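Local structure of protein Snx21 (Mus musculus, 4YMR) at residues F96-V101 with A116-L121. The protein binds membranes enriched in phosphatidylinositol 3-phosphate and phosphatidylinositol 4,5-bisphosphate and may take part in several stages of intracellular trafficking. Sequence-based numbering, arbitrary orientation.
Sequences FLEAHV and AQLQAL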
loop_
_atom_site.group_PDB
_atom_site.type_symbol
_atom_site.label_atom_id
_atom_site.label_comp_id
_atom_site.label_asym_id
_atom_site.label_seq_id
_atom_site.Cartn_x
_atom_site.Cartn_y
_atom_site.Cartn_z
ATOM N N PHE A 96 -3.750 -8.975 10.911
ATOM C CA PHE A 96 -2.553 -9.576 11.494
ATOM C C PHE A 96 -2.484 -9.489 13.026
ATOM O O PHE A 96 -2.126 -10.471 13.684
ATOM C CB PHE A 96 -1.268 -9.071 10.822
ATOM C CG PHE A 96 -0.920 -9.815 9.562
ATOM C CD1 PHE A 96 -0.528 -11.154 9.610
ATOM C CD2 PHE A 96 -0.989 -9.188 8.335
ATOM C CE1 PHE A 96 -0.217 -11.842 8.442
ATOM C CE2 PHE A 96 -0.688 -9.865 7.175
ATOM C CZ PHE A 96 -0.301 -11.195 7.226
ATOM N N LEU A 97 -2.834 -8.337 13.595
ATOM C CA LEU A 97 -2.929 -8.242 15.047
ATOM C C LEU A 97 -3.834 -9.343 15.577
ATOM O O LEU A 97 -3.453 -10.067 16.487
ATOM C CB LEU A 97 -3.381 -6.847 15.515
ATOM C CG LEU A 97 -2.326 -5.737 15.359
ATOM C CD1 LEU A 97 -2.847 -4.376 15.768
ATOM C CD2 LEU A 97 -1.029 -6.044 16.125
ATOM N N GLU A 98 -5.011 -9.495 14.975
ATOM C CA GLU A 98 -5.969 -10.514 15.401
ATOM C C GLU A 98 -5.405 -11.937 15.242
ATOM O O GLU A 98 -5.539 -12.775 16.136
ATOM C CB GLU A 98 -7.305 -10.355 14.658
ATOM C CG GLU A 98 -8.292 -11.510 14.842
ATOM C CD GLU A 98 -8.829 -11.605 16.263
ATOM O OE1 GLU A 98 -9.334 -10.586 16.781
ATOM O OE2 GLU A 98 -8.746 -12.699 16.870
ATOM N N ALA A 99 -4.761 -12.202 14.114
ATOM C CA ALA A 99 -4.189 -13.518 13.877
ATOM C C ALA A 99 -3.056 -13.779 14.862
ATOM O O ALA A 99 -2.858 -14.904 15.310
ATOM C CB ALA A 99 -3.699 -13.638 12.446
ATOM N N HIS A 100 -2.321 -12.725 15.199
ATOM C CA HIS A 100 -1.243 -12.808 16.187
ATOM C C HIS A 100 -1.736 -13.045 17.611
ATOM O O HIS A 100 -1.112 -13.797 18.361
ATOM C CB HIS A 100 -0.371 -11.548 16.149
ATOM C CG HIS A 100 0.938 -11.697 16.861
ATOM N ND1 HIS A 100 1.145 -11.225 18.141
ATOM C CD2 HIS A 100 2.100 -12.271 16.472
ATOM C CE1 HIS A 100 2.387 -11.501 18.505
ATOM N NE2 HIS A 100 2.989 -12.129 17.518
ATOM N N VAL A 101 -2.833 -12.397 17.991
ATOM C CA VAL A 101 -3.428 -12.615 19.315
ATOM C C VAL A 101 -3.952 -14.039 19.420
ATOM O O VAL A 101 -3.735 -14.712 20.419
ATOM C CB VAL A 101 -4.590 -11.644 19.606
ATOM C CG1 VAL A 101 -5.411 -12.140 20.802
ATOM C CG2 VAL A 101 -4.067 -10.267 19.872
ATOM N N ALA A 116 -3.417 -4.829 23.179
ATOM C CA ALA A 116 -3.487 -3.408 23.492
ATOM C C ALA A 116 -3.436 -2.548 22.245
ATOM O O ALA A 116 -4.012 -1.462 22.213
ATOM C CB ALA A 116 -2.372 -3.016 24.443
ATOM N N GLN A 117 -2.764 -3.043 21.212
ATOM C CA GLN A 117 -2.651 -2.295 19.965
ATOM C C GLN A 117 -3.932 -2.400 19.150
ATOM O O GLN A 117 -4.336 -1.439 18.504
ATOM C CB GLN A 117 -1.452 -2.774 19.144
ATOM C CG GLN A 117 -1.227 -1.967 17.865
ATOM C CD GLN A 117 0.058 -2.347 17.139
ATOM O OE1 GLN A 117 0.926 -3.035 17.693
ATOM N NE2 GLN A 117 0.184 -1.897 15.894
ATOM N N LEU A 118 -4.560 -3.573 19.182
ATOM C CA LEU A 118 -5.854 -3.779 18.530
ATOM C C LEU A 118 -7.001 -3.071 19.278
ATOM O O LEU A 118 -8.015 -2.746 18.684
ATOM C CB LEU A 118 -6.159 -5.276 18.352
ATOM C CG LEU A 118 -7.402 -5.627 17.515
ATOM C CD1 LEU A 118 -7.244 -5.146 16.079
ATOM C CD2 LEU A 118 -7.724 -7.113 17.546
ATOM N N GLN A 119 -6.837 -2.828 20.575
ATOM C CA GLN A 119 -7.866 -2.125 21.337
ATOM C C GLN A 119 -7.641 -0.617 21.350
ATOM O O GLN A 119 -8.344 0.112 22.048
ATOM C CB GLN A 119 -7.931 -2.634 22.767
ATOM C CG GLN A 119 -8.260 -4.091 22.877
ATOM C CD GLN A 119 -7.971 -4.604 24.252
ATOM O OE1 GLN A 119 -7.669 -3.824 25.155
ATOM N NE2 GLN A 119 -8.048 -5.922 24.429
ATOM N N ALA A 120 -6.652 -0.155 20.596
ATOM C CA ALA A 120 -6.409 1.269 20.459
ATOM C C ALA A 120 -6.852 1.695 19.077
ATOM O O ALA A 120 -7.344 2.809 18.890
ATOM C CB ALA A 120 -4.941 1.588 20.673
ATOM N N LEU A 121 -6.677 0.795 18.112
ATOM C CA LEU A 121 -7.229 0.968 16.769
ATOM C C LEU A 121 -8.756 0.927 16.811
ATOM O O LEU A 121 -9.431 1.490 15.946
ATOM C CB LEU A 121 -6.725 -0.136 15.837
ATOM C CG LEU A 121 -5.480 0.085 14.986
ATOM C CD1 LEU A 121 -4.293 0.432 15.854
ATOM C CD2 LEU A 121 -5.194 -1.163 14.174
#
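Leu97 of helix 93-106 lays its forked end against Gln117 and Leu121 of helix 112-122 and over the backbone N of Leu118. Its CD1 comes within 3.6 Å of Gln117 CG, and its CD2 lies 3.9 Å from Gln117 OE1, meeting methylenes and flat amide alike. With CG anti to the backbone N (chi1 -176°), the extended Gln117 chain runs across the end of Leu97 at about a right angle; glutamine suits this partly exposed position because its methylenes can pack while the chain ends in a polar amide. Shortening it to an alanine here would probably strip Leu97 CD2 of its amide neighbour and leave CD1 only the CB of this residue, opening a gap beside the leucine.

The axes of segments 96-101 and 116-121 approach to 9.8 Å at a signed angle of -146°, in a roughly antiparallel helical hairpin like those of tetratricopeptide repeats; the chain is the protein's PXB/TPR domain. In the domain-swapped dimer, Leu97 also packs on Leu81 of the second subunit.

Purely apolar contacts continue with Leu97 CB, 4.3 Å from Leu118 CD1, and with Leu97 CD1, equally far from Leu121 CD2; Leu97 and Leu118, both buried, point toward the other helix, where bulky apolar groups can close the space between backbones.

No hydrogen bond joins the segments. Glu98, bent at chi2, brings OE1 to 3.9 Å from Leu118 CD2, while OE2 forms a salt bridge with Arg102.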